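Putative D-arabinose 5-phosphate isomerase (Klebsiella pneumoniae subsp. pneumoniae, PDB 3K2V) probably interconverts D-ribulose 5-phosphate and D-arabinose 5-phosphate, a precursor of Kdo, through its isomerase domain, and binds CMP-Kdo at its CBS pair. Local coordinates at residues 117-122 with 141-146; 25-31 with 109-115; 73-77 with 100-105. All coordinates share one frame; numbering follows the deposited sequence. Where two conformers were deposited one is given.

Contact 1 of 3, residues 117-122 with 141-146. With CMK (cytidine 5'-monophosphate 3-deoxy-beta-D-gulo-oct-2-ulo-pyranosonic acid), chain G.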
loop_
_atom_site.group_PDB
_atom_site.type_symbol
_atom_site.label_atom_id
_atom_site.label_comp_id
_atom_site.label_asym_id
_atom_site.label_seq_id
_atom_site.Cartn_x
_atom_site.Cartn_y
_atom_site.Cartn_z
ATOM N N ALA A 117 2.480 -4.248 -16.824
ATOM C CA ALA A 117 2.726 -3.484 -15.599
ATOM C C ALA A 117 2.096 -4.202 -14.396
ATOM O O ALA A 117 2.702 -4.342 -13.333
ATOM C CB ALA A 117 2.180 -2.073 -15.741
ATOM N N LEU A 118 0.883 -4.710 -14.579
ATOM C CA LEU A 118 0.209 -5.443 -13.499
ATOM C C LEU A 118 1.002 -6.687 -13.119
ATOM O O LEU A 118 1.193 -6.977 -11.928
ATOM C CB LEU A 118 -1.202 -5.816 -13.943
ATOM C CG LEU A 118 -2.055 -6.658 -12.989
ATOM C CD1 LEU A 118 -2.330 -5.871 -11.714
ATOM C CD2 LEU A 118 -3.329 -7.050 -13.723
ATOM N N ASN A 119 1.444 -7.426 -14.135
ATOM C CA ASN A 119 2.209 -8.651 -13.917
ATOM C C ASN A 119 3.493 -8.364 -13.154
ATOM O O ASN A 119 3.837 -9.108 -12.238
ATOM C CB ASN A 119 2.517 -9.376 -15.243
ATOM C CG ASN A 119 1.313 -10.144 -15.795
ATOM O OD1 ASN A 119 0.392 -10.470 -15.070
ATOM N ND2 ASN A 119 1.330 -10.428 -17.097
ATOM N N LEU A 120 4.173 -7.271 -13.507
ATOM C CA LEU A 120 5.395 -6.861 -12.813
ATOM C C LEU A 120 5.094 -6.516 -11.373
ATOM O O LEU A 120 5.832 -6.922 -10.454
ATOM C CB LEU A 120 6.059 -5.659 -13.512
ATOM C CG LEU A 120 7.336 -5.134 -12.841
ATOM C CD1 LEU A 120 8.450 -6.207 -12.877
ATOM C CD2 LEU A 120 7.825 -3.851 -13.487
HETATM N N MSE A 121 4.011 -5.782 -11.154
HETATM C CA MSE A 121 3.654 -5.371 -9.793
HETATM C C MSE A 121 3.323 -6.592 -8.924
HETATM O O MSE A 121 3.744 -6.675 -7.765
HETATM C CB MSE A 121 2.507 -4.349 -9.802
HETATM C CG MSE A 121 2.954 -2.955 -10.254
HETATM SE SE MSE A 121 1.581 -1.528 -10.032
HETATM C CE MSE A 121 0.898 -1.428 -11.844
ATOM N N GLN A 122 2.593 -7.541 -9.510
ATOM C CA GLN A 122 2.262 -8.801 -8.841
ATOM C C GLN A 122 3.508 -9.572 -8.497
ATOM O O GLN A 122 3.635 -10.044 -7.382
ATOM C CB GLN A 122 1.400 -9.701 -9.736
ATOM C CG GLN A 122 -0.025 -9.266 -9.836
ATOM C CD GLN A 122 -0.754 -9.453 -8.541
ATOM O OE1 GLN A 122 -0.959 -8.489 -7.793
ATOM N NE2 GLN A 122 -1.118 -10.698 -8.234
ATOM N N VAL A 141 2.429 4.956 -12.243
ATOM C CA VAL A 141 1.173 4.230 -12.350
ATOM C C VAL A 141 0.960 3.447 -11.069
ATOM O O VAL A 141 1.867 2.759 -10.622
ATOM C CB VAL A 141 1.170 3.200 -13.496
ATOM C CG1 VAL A 141 -0.239 2.593 -13.641
ATOM C CG2 VAL A 141 1.625 3.820 -14.787
ATOM N N HIS A 142 -0.249 3.534 -10.517
ATOM C CA HIS A 142 -0.637 2.782 -9.326
ATOM C C HIS A 142 -1.560 1.657 -9.761
ATOM O O HIS A 142 -2.292 1.774 -10.762
ATOM C CB HIS A 142 -1.385 3.701 -8.358
ATOM C CG HIS A 142 -1.500 3.153 -6.963
ATOM N ND1 HIS A 142 -2.456 2.225 -6.604
ATOM C CD2 HIS A 142 -0.787 3.408 -5.843
ATOM C CE1 HIS A 142 -2.321 1.923 -5.322
ATOM N NE2 HIS A 142 -1.315 2.627 -4.832
HETATM N N MSE A 143 -1.539 0.567 -9.000
HETATM C CA MSE A 143 -2.459 -0.543 -9.252
HETATM C C MSE A 143 -3.901 -0.041 -9.380
HETATM O O MSE A 143 -4.622 -0.527 -10.254
HETATM C CB MSE A 143 -2.325 -1.637 -8.176
HETATM C CG MSE A 143 -2.892 -3.014 -8.583
HETATM SE SE MSE A 143 -2.280 -4.437 -7.343
HETATM C CE MSE A 143 -0.467 -4.674 -8.023
ATOM N N HIS A 144 -4.309 0.938 -8.569
ATOM C CA HIS A 144 -5.665 1.520 -8.666
ATOM C C HIS A 144 -5.982 2.088 -10.051
ATOM O O HIS A 144 -7.111 1.982 -10.516
ATOM C CB HIS A 144 -5.875 2.646 -7.645
ATOM C CG HIS A 144 -6.066 2.165 -6.243
ATOM N ND1 HIS A 144 -6.920 1.138 -5.918
ATOM C CD2 HIS A 144 -5.526 2.586 -5.078
ATOM C CE1 HIS A 144 -6.891 0.938 -4.613
ATOM N NE2 HIS A 144 -6.058 1.808 -4.078
ATOM N N ASP A 145 -4.980 2.684 -10.690
ATOM C CA ASP A 145 -5.116 3.243 -12.045
ATOM C C ASP A 145 -5.444 2.175 -13.090
ATOM O O ASP A 145 -6.164 2.443 -14.054
ATOM C CB ASP A 145 -3.832 3.946 -12.478
ATOM C CG ASP A 145 -3.448 5.091 -11.568
ATOM O OD1 ASP A 145 -4.345 5.816 -11.131
ATOM O OD2 ASP A 145 -2.243 5.273 -11.287
ATOM N N LEU A 146 -4.932 0.966 -12.896
ATOM C CA LEU A 146 -5.147 -0.105 -13.857
ATOM C C LEU A 146 -6.542 -0.694 -13.777
ATOM O O LEU A 146 -6.948 -1.407 -14.695
ATOM C CB LEU A 146 -4.076 -1.192 -13.726
ATOM C CG LEU A 146 -2.642 -0.665 -13.794
ATOM C CD1 LEU A 146 -1.649 -1.806 -13.736
ATOM C CD2 LEU A 146 -2.369 0.219 -15.015
HETATM N N1C CMK G . -8.885 0.940 6.033
HETATM C C2C CMK G . -10.100 0.369 6.539
HETATM N N3C CMK G . -10.386 -0.958 6.251
HETATM C C4C CMK G . -9.518 -1.738 5.476
HETATM C C5C CMK G . -8.345 -1.191 4.976
HETATM C C6C CMK G . -8.036 0.149 5.250
HETATM O O2C CMK G . -10.879 1.020 7.235
HETATM N N4C CMK G . -9.844 -3.008 5.237
HETATM C "C1'" CMK G . -8.559 2.376 6.333
HETATM C "C2'" CMK G . -7.121 2.608 6.858
HETATM O "O2'" CMK G . -7.022 2.394 8.286
HETATM C "C3'" CMK G . -6.875 4.068 6.477
HETATM C "C4'" CMK G . -7.803 4.323 5.259
HETATM O "O4'" CMK G . -8.685 3.172 5.125
HETATM O "O3'" CMK G . -7.241 4.904 7.582
HETATM C "C5'" CMK G . -7.001 4.225 3.921
HETATM O "O5'" CMK G . -6.226 2.954 3.870
HETATM P PA CMK G . -4.695 3.025 3.318
HETATM O O1A CMK G . -3.985 3.742 4.502
HETATM O O2A CMK G . -4.163 1.681 3.016
HETATM O O6 CMK G . -4.270 4.906 -0.101
HETATM C C2 CMK G . -3.792 4.755 1.281
HETATM O O2 CMK G . -4.820 3.995 1.996
HETATM C C3 CMK G . -2.473 3.987 1.279
HETATM C C4 CMK G . -1.472 4.627 0.323
HETATM O O4 CMK G . -0.280 3.825 0.332
HETATM C C5 CMK G . -2.047 4.749 -1.084
HETATM C C6 CMK G . -3.329 5.592 -0.981
HETATM C C7 CMK G . -4.079 6.066 -2.253
HETATM C C1 CMK G . -3.557 6.096 2.025
HETATM O O1X CMK G . -3.787 6.072 3.250
HETATM O O1Y CMK G . -3.094 7.089 1.406
HETATM O O5 CMK G . -2.361 3.453 -1.584
HETATM C C8 CMK G . -4.698 4.955 -3.087
HETATM O O8 CMK G . -5.903 5.456 -3.714
HETATM O O7 CMK G . -5.150 6.945 -1.873
#

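Contact 2 of 3, residues 25-31 with 109-115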
loop_
_atom_site.group_PDB
_atom_site.type_symbol
_atom_site.label_atom_id
_atom_site.label_comp_id
_atom_site.label_asym_id
_atom_site.label_seq_id
_atom_site.Cartn_x
_atom_site.Cartn_y
_atom_site.Cartn_z
ATOM N N LYS A 25 -8.838 -2.143 -20.789
ATOM C CA LYS A 25 -7.959 -1.180 -20.137
ATOM C C LYS A 25 -6.568 -1.766 -19.952
ATOM O O LYS A 25 -5.591 -1.047 -20.062
ATOM C CB LYS A 25 -8.516 -0.643 -18.810
ATOM C CG LYS A 25 -8.412 0.909 -18.761
ATOM C CD LYS A 25 -7.939 1.479 -17.452
ATOM C CE LYS A 25 -8.103 3.003 -17.452
ATOM N NZ LYS A 25 -7.403 3.628 -16.274
ATOM N N LEU A 26 -6.477 -3.077 -19.736
ATOM C CA LEU A 26 -5.172 -3.730 -19.588
ATOM C C LEU A 26 -4.375 -3.822 -20.910
ATOM O O LEU A 26 -3.203 -4.193 -20.897
ATOM C CB LEU A 26 -5.317 -5.121 -18.968
ATOM C CG LEU A 26 -5.853 -5.192 -17.523
ATOM C CD1 LEU A 26 -5.943 -6.648 -17.082
ATOM C CD2 LEU A 26 -4.992 -4.383 -16.571
ATOM N N LEU A 27 -4.996 -3.481 -22.034
ATOM C CA LEU A 27 -4.284 -3.464 -23.327
ATOM C C LEU A 27 -3.770 -2.061 -23.658
ATOM O O LEU A 27 -3.096 -1.878 -24.647
ATOM C CB LEU A 27 -5.169 -4.002 -24.458
ATOM C CG LEU A 27 -5.507 -5.491 -24.363
ATOM C CD1 LEU A 27 -6.322 -5.916 -25.578
ATOM C CD2 LEU A 27 -4.235 -6.335 -24.216
ATOM N N LEU A 28 -4.041 -1.082 -22.800
ATOM C CA LEU A 28 -3.531 0.274 -23.016
ATOM C C LEU A 28 -2.059 0.384 -22.618
ATOM O O LEU A 28 -1.566 -0.356 -21.749
ATOM C CB LEU A 28 -4.337 1.293 -22.212
ATOM C CG LEU A 28 -5.831 1.427 -22.537
ATOM C CD1 LEU A 28 -6.472 2.352 -21.484
ATOM C CD2 LEU A 28 -6.052 1.919 -23.953
ATOM N N ARG A 29 -1.378 1.337 -23.244
ATOM C CA ARG A 29 -0.021 1.700 -22.861
ATOM C C ARG A 29 -0.069 2.530 -21.578
ATOM O O ARG A 29 -0.914 3.426 -21.443
ATOM C CB ARG A 29 0.659 2.508 -23.981
ATOM C CG ARG A 29 0.895 1.694 -25.224
ATOM C CD ARG A 29 1.409 2.523 -26.381
ATOM N NE ARG A 29 0.440 3.495 -26.869
ATOM C CZ ARG A 29 -0.543 3.242 -27.730
ATOM N NH1 ARG A 29 -1.331 4.232 -28.097
ATOM N NH2 ARG A 29 -0.752 2.025 -28.230
ATOM N N VAL A 30 0.855 2.271 -20.660
ATOM C CA VAL A 30 0.895 3.019 -19.396
ATOM C C VAL A 30 1.044 4.541 -19.616
ATOM O O VAL A 30 0.543 5.340 -18.825
ATOM C CB VAL A 30 1.920 2.471 -18.390
ATOM C CG1 VAL A 30 1.535 1.049 -17.969
ATOM C CG2 VAL A 30 3.351 2.509 -18.934
ATOM N N ASN A 31 1.676 4.935 -20.718
ATOM C CA ASN A 31 1.797 6.345 -21.091
ATOM C C ASN A 31 0.454 7.076 -21.018
ATOM O O ASN A 31 0.387 8.246 -20.670
ATOM C CB ASN A 31 2.274 6.451 -22.543
ATOM C CG ASN A 31 2.848 7.791 -22.863
ATOM O OD1 ASN A 31 3.609 8.361 -22.079
ATOM N ND2 ASN A 31 2.541 8.280 -24.012
ATOM N N ARG A 109 8.954 1.155 -19.178
ATOM C CA ARG A 109 8.932 2.117 -20.288
ATOM C C ARG A 109 7.495 2.585 -20.517
ATOM O O ARG A 109 6.530 1.871 -20.175
ATOM C CB ARG A 109 9.458 1.453 -21.557
ATOM C CG ARG A 109 10.947 1.137 -21.517
ATOM C CD ARG A 109 11.361 0.355 -22.744
ATOM N NE ARG A 109 11.258 1.195 -23.946
ATOM C CZ ARG A 109 11.427 0.778 -25.192
ATOM N NH1 ARG A 109 11.701 -0.499 -25.448
ATOM N NH2 ARG A 109 11.311 1.649 -26.203
ATOM N N PRO A 110 7.335 3.776 -21.107
ATOM C CA PRO A 110 5.986 4.297 -21.287
ATOM C C PRO A 110 5.110 3.498 -22.263
ATOM O O PRO A 110 3.893 3.616 -22.208
ATOM C CB PRO A 110 6.228 5.735 -21.769
ATOM C CG PRO A 110 7.649 5.780 -22.233
ATOM C CD PRO A 110 8.366 4.791 -21.395
ATOM N N GLY A 111 5.710 2.703 -23.148
ATOM C CA GLY A 111 4.942 1.844 -24.043
ATOM C C GLY A 111 4.519 0.521 -23.443
ATOM O O GLY A 111 3.789 -0.235 -24.078
ATOM N N THR A 112 4.930 0.245 -22.208
ATOM C CA THR A 112 4.533 -0.980 -21.530
ATOM C C THR A 112 3.014 -1.054 -21.428
ATOM O O THR A 112 2.361 -0.061 -21.097
ATOM C CB THR A 112 5.140 -1.049 -20.136
ATOM O OG1 THR A 112 6.551 -0.839 -20.233
ATOM C CG2 THR A 112 4.838 -2.420 -19.443
ATOM N N LEU A 113 2.457 -2.225 -21.743
ATOM C CA LEU A 113 1.019 -2.450 -21.631
ATOM C C LEU A 113 0.632 -2.542 -20.165
ATOM O O LEU A 113 1.417 -3.016 -19.333
ATOM C CB LEU A 113 0.585 -3.729 -22.386
ATOM C CG LEU A 113 0.847 -3.763 -23.890
ATOM C CD1 LEU A 113 0.239 -5.037 -24.491
ATOM C CD2 LEU A 113 0.316 -2.508 -24.601
ATOM N N ALA A 114 -0.567 -2.060 -19.841
ATOM C CA ALA A 114 -1.066 -2.114 -18.464
ATOM C C ALA A 114 -1.032 -3.543 -17.935
ATOM O O ALA A 114 -0.694 -3.752 -16.769
ATOM C CB ALA A 114 -2.465 -1.530 -18.364
ATOM N N VAL A 115 -1.332 -4.532 -18.784
ATOM C CA VAL A 115 -1.290 -5.938 -18.329
ATOM C C VAL A 115 0.113 -6.368 -17.873
ATOM O O VAL A 115 0.264 -7.106 -16.892
ATOM C CB VAL A 115 -1.843 -6.940 -19.371
ATOM C CG1 VAL A 115 -0.961 -7.021 -20.623
ATOM C CG2 VAL A 115 -2.010 -8.329 -18.714
#

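Contact 3 of 3, residues 73-77 with 100-105. With CMK (cytidine 5'-monophosphate 3-deoxy-beta-D-gulo-oct-2-ulo-pyranosonic acid), chain C.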
loop_
_atom_site.group_PDB
_atom_site.type_symbol
_atom_site.label_atom_id
_atom_site.label_comp_id
_atom_site.label_asym_id
_atom_site.label_seq_id
_atom_site.Cartn_x
_atom_site.Cartn_y
_atom_site.Cartn_z
ATOM N N ILE A 73 15.802 9.615 -11.624
ATOM C CA ILE A 73 15.422 8.889 -10.424
ATOM C C ILE A 73 16.678 8.568 -9.629
ATOM O O ILE A 73 17.592 7.954 -10.147
ATOM C CB ILE A 73 14.742 7.556 -10.804
ATOM C CG1 ILE A 73 13.444 7.818 -11.600
ATOM C CG2 ILE A 73 14.453 6.701 -9.583
ATOM C CD1 ILE A 73 13.017 6.617 -12.470
ATOM N N ILE A 74 16.696 8.981 -8.369
ATOM C CA ILE A 74 17.749 8.617 -7.441
ATOM C C ILE A 74 17.244 7.488 -6.541
ATOM O O ILE A 74 17.971 6.550 -6.240
ATOM C CB ILE A 74 18.147 9.809 -6.578
ATOM C CG1 ILE A 74 18.589 10.973 -7.455
ATOM C CG2 ILE A 74 19.266 9.403 -5.539
ATOM C CD1 ILE A 74 18.947 12.221 -6.617
ATOM N N GLY A 75 15.987 7.563 -6.146
ATOM C CA GLY A 75 15.434 6.610 -5.212
ATOM C C GLY A 75 13.936 6.728 -5.103
ATOM O O GLY A 75 13.296 7.531 -5.820
ATOM N N ILE A 76 13.356 5.882 -4.261
ATOM C CA ILE A 76 11.944 5.953 -3.937
ATOM C C ILE A 76 11.754 5.670 -2.457
ATOM O O ILE A 76 12.644 5.121 -1.793
ATOM C CB ILE A 76 11.069 4.956 -4.770
ATOM C CG1 ILE A 76 11.231 3.508 -4.291
ATOM C CG2 ILE A 76 11.352 5.084 -6.253
ATOM C CD1 ILE A 76 12.298 2.781 -4.984
ATOM N N PHE A 77 10.592 6.057 -1.953
ATOM C CA PHE A 77 10.204 5.790 -0.562
ATOM C C PHE A 77 8.712 5.558 -0.502
ATOM O O PHE A 77 7.930 6.402 -0.959
ATOM C CB PHE A 77 10.605 6.958 0.292
ATOM C CG PHE A 77 10.524 6.691 1.773
ATOM C CD1 PHE A 77 11.511 5.973 2.405
ATOM C CD2 PHE A 77 9.486 7.200 2.526
ATOM C CE1 PHE A 77 11.460 5.735 3.813
ATOM C CE2 PHE A 77 9.426 6.989 3.914
ATOM C CZ PHE A 77 10.412 6.265 4.546
ATOM N N VAL A 100 17.181 7.265 4.199
ATOM C CA VAL A 100 16.224 6.181 4.378
ATOM C C VAL A 100 15.541 5.689 3.103
ATOM O O VAL A 100 14.820 4.688 3.134
ATOM C CB VAL A 100 15.161 6.530 5.436
ATOM C CG1 VAL A 100 15.832 6.821 6.785
ATOM C CG2 VAL A 100 14.240 7.708 5.001
HETATM N N MSE A 101 15.750 6.380 1.983
HETATM C CA MSE A 101 15.139 5.972 0.720
HETATM C C MSE A 101 15.678 4.628 0.218
HETATM O O MSE A 101 16.801 4.246 0.551
HETATM C CB MSE A 101 15.427 7.017 -0.355
HETATM C CG MSE A 101 16.863 7.140 -0.722
HETATM SE SE MSE A 101 17.164 8.597 -2.010
HETATM C CE MSE A 101 19.078 8.456 -2.137
ATOM N N THR A 102 14.871 3.928 -0.575
ATOM C CA THR A 102 15.335 2.789 -1.376
ATOM C C THR A 102 16.045 3.368 -2.585
ATOM O O THR A 102 15.501 4.219 -3.267
ATOM C CB THR A 102 14.132 1.924 -1.844
ATOM O OG1 THR A 102 13.516 1.332 -0.704
ATOM C CG2 THR A 102 14.511 0.823 -2.845
ATOM N N ARG A 103 17.267 2.935 -2.850
ATOM C CA ARG A 103 17.996 3.460 -3.994
ATOM C C ARG A 103 17.458 2.852 -5.294
ATOM O O ARG A 103 17.013 1.701 -5.313
ATOM C CB ARG A 103 19.492 3.234 -3.840
ATOM C CG ARG A 103 20.093 4.142 -2.777
ATOM C CD ARG A 103 21.592 4.395 -2.990
ATOM N NE ARG A 103 22.036 5.533 -2.172
ATOM C CZ ARG A 103 22.276 6.772 -2.620
ATOM N NH1 ARG A 103 22.149 7.095 -3.910
ATOM N NH2 ARG A 103 22.653 7.709 -1.754
ATOM N N GLY A 104 17.464 3.644 -6.360
ATOM C CA GLY A 104 16.901 3.208 -7.639
ATOM C C GLY A 104 15.386 3.176 -7.583
ATOM O O GLY A 104 14.748 4.083 -7.044
ATOM N N GLY A 105 14.792 2.105 -8.078
ATOM C CA GLY A 105 13.350 1.985 -8.125
ATOM C C GLY A 105 12.955 1.168 -9.339
ATOM O O GLY A 105 13.591 1.262 -10.400
HETATM N N1C CMK C . 9.807 -0.308 -4.571
HETATM C C2C CMK C . 10.662 -0.086 -5.661
HETATM N N3C CMK C . 10.101 0.440 -6.825
HETATM C C4C CMK C . 8.746 0.694 -6.972
HETATM C C5C CMK C . 7.888 0.470 -5.882
HETATM C C6C CMK C . 8.430 -0.039 -4.688
HETATM O O2C CMK C . 11.885 -0.298 -5.605
HETATM N N4C CMK C . 8.337 1.192 -8.159
HETATM C "C1'" CMK C . 10.404 -0.860 -3.302
HETATM C "C2'" CMK C . 9.951 -0.088 -2.056
HETATM O "O2'" CMK C . 10.844 1.019 -1.862
HETATM C "C3'" CMK C . 10.086 -1.152 -0.967
HETATM C "C4'" CMK C . 9.793 -2.468 -1.715
HETATM O "O4'" CMK C . 9.898 -2.183 -3.174
HETATM O "O3'" CMK C . 11.416 -1.169 -0.478
HETATM C "C5'" CMK C . 8.365 -2.959 -1.533
HETATM O "O5'" CMK C . 7.392 -1.924 -1.835
HETATM P PA CMK C . 6.188 -1.700 -0.730
HETATM O O1A CMK C . 6.788 -1.160 0.521
HETATM O O2A CMK C . 5.149 -0.781 -1.291
HETATM O O6 CMK C . 4.054 -4.866 0.086
HETATM C C2 CMK C . 4.834 -3.751 0.583
HETATM O O2 CMK C . 5.589 -3.210 -0.543
HETATM C C3 CMK C . 3.861 -2.723 1.188
HETATM C C4 CMK C . 2.811 -3.351 2.130
HETATM O O4 CMK C . 1.852 -2.336 2.552
HETATM C C5 CMK C . 2.106 -4.529 1.494
HETATM C C6 CMK C . 3.191 -5.508 1.061
HETATM C C7 CMK C . 2.629 -6.731 0.349
HETATM C C1 CMK C . 5.927 -4.206 1.569
HETATM O O1X CMK C . 6.852 -4.884 1.068
HETATM O O1Y CMK C . 5.868 -3.848 2.763
HETATM O O5 CMK C . 1.312 -4.124 0.354
HETATM C C8 CMK C . 3.731 -7.770 0.089
HETATM O O8 CMK C . 3.199 -8.758 -0.791
HETATM O O7 CMK C . 1.634 -7.324 1.159
#

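Contact 1 of 3, residues 117-122 with 141-146
Two selenomethionines, Met121 and Met143, pack against each other where helix 114-124 meets the turn after strand 136-142, and no hydrogen bond crosses between the two segments. In the conformer given for Met143, its terminal CE lies 3.5 Å from Met121 CB, a tight fit that remains tentative because a second conformer was modelled. Met121 points its own chain toward residues 141-146: CG stands beside the backbone N (chi1 -74°), the chain then runs extended, and a bend at chi3 turns CE aside toward Leu146. SE stops 3.9 Å from Met143 N. The tips of Met121 and Leu146 face each other, although their modelled spacing is too short to be trusted. Leu146 CD1 also lies 4.0 Å from Leu118 CB and 4.3 Å from Ala117 CB, where the small alanine lets the leucine come close to the helix. Long, flexible, apolar chains suit such an irregular buried seam.

The turn that presents Met143 and Leu146 is braced by a capping box. His144 N lies in the plane of the His142 ring (5° out) and donates to His142 ND1 at 3.0 Å; His142 N is held by Asp145 OD2 at 2.8 Å with an N-H...O angle of 166°. Histidine and aspartate thus tie down a short, weakly bonded helical turn, while His142 and His144 line the pocket of CMK, the CMP-linked 3-deoxy-octulosonic acid sugar (CMP-Kdo); His144 CD2 lies 3.2 Å from its O8. Gln122 crosses Met143 at about a right angle, but its amide is engaged by His144 of the second subunit.

Around this seam, Met121 and Val141 both rest on Val129 of strand 128-133, Ala117 packs on Ile108 of strand 107-108, and Met143 meets Met143 of the second subunit.

Contact 2 of 3, residues 25-31 with 109-115
Val30 lies against the backbone of residues 109-114, and its branches fit between their carbonyl groups. Its CB sits 3.7 Å from Thr112 O. CG1, beside the backbone N at chi1 -64°, comes within 3.4 Å of that same oxygen and also approaches Ala114 CA. CG2 turns the other way, 3.5 Å from Arg109 O and equally close to Pro110 O. The beta-branch of valine puts one methyl at each place directly from CB.

Four backbone bonds hold the segments together. Val30 N gives to Thr112 O at 2.8 Å and Asn31 N to Pro110 O, while in the other direction Ala114 N gives to Leu28 O at 2.7 Å and Val115 N to Leu26 O. Alanine suits its position, for Ala114 CB lies 3.6 Å from Lys25 O. The type I turn from Arg109 to Thr112 is closed by Thr112 N, and Thr112 OG1 adds a second donor to Arg109 O (2.7 Å), from the same face of the carbonyl plane.

With a single beta bridge between Arg29 and Leu113, and with the carbonyls of Leu26 and Leu28 taking up the first amides of helix 114-124, which have no earlier turn to bond to, the arrangement joins residues 25-31 to the second motif of the CBS pair.

Contact 3 of 3, residues 73-77 with 100-105
Thr102 and Ile76 sit side by side on one face of the sheet, against the ribose and cytosine of CMP-Kdo. Thr102 OG1 lies 2.9 Å from ligand O2', with O3' a weaker alternative for its single proton, and its methyl packs: CG2 meets Ile76 CD1 at 3.6 Å in the conformer given. That same Ile76 CD1 is 3.2 Å from ligand O2C, and Gly105 also lines the pocket. The backbones set this hydrogen-bonded antiparallel pair: Ile76 N donates to Thr102 O at 2.9 Å and Thr102 N to Ile76 O, while Gly104 N donates to Ile74 O. Strand 102-103, from the second CBS motif, thus lies at the edge of the sheet of the first, beside strand 73-78. Ile74 and Gly75 form a classic beta bulge opposite Ile66. Glycine suits position 75, because a CB would collide with Thr102 O and Met101 SE. Farther along, Met101 CG lies between the backbone N and the carbonyl carbon (chi1 66°), and the extended chain beyond carries CE 3.5 Å above the centre of the Arg103 guanidinium plane. The Phe77 ring turns its edge to Val100 O, CE1 meets Val100 CG2 at 3.6 Å, and Leu49, Leu53 and Ile56 of helix 49-59 pack on the phenylalanine.

In the fold
Contacts 1 and 2 are neighbours, with centres about 10 Å apart; both use helix 114-124, and Lys25 NZ is probably hydrogen-bonded to the backbone O of Asp145. Contact 3 lies on the opposite side of the chain's centre, about 19 Å from the centre of contact 1 and about 23 Å from that of contact 2. Along the chain, contact 3 falls entirely between the two halves of contact 2, and contact 1 follows both. Residues 25-31, which come before the first strand, therefore reach over to the second CBS motif, while residues 100-105 reach back to the first. Contacts 1 and 3 line the pockets of two different CMK molecules, each pocket also including residues of the second subunit.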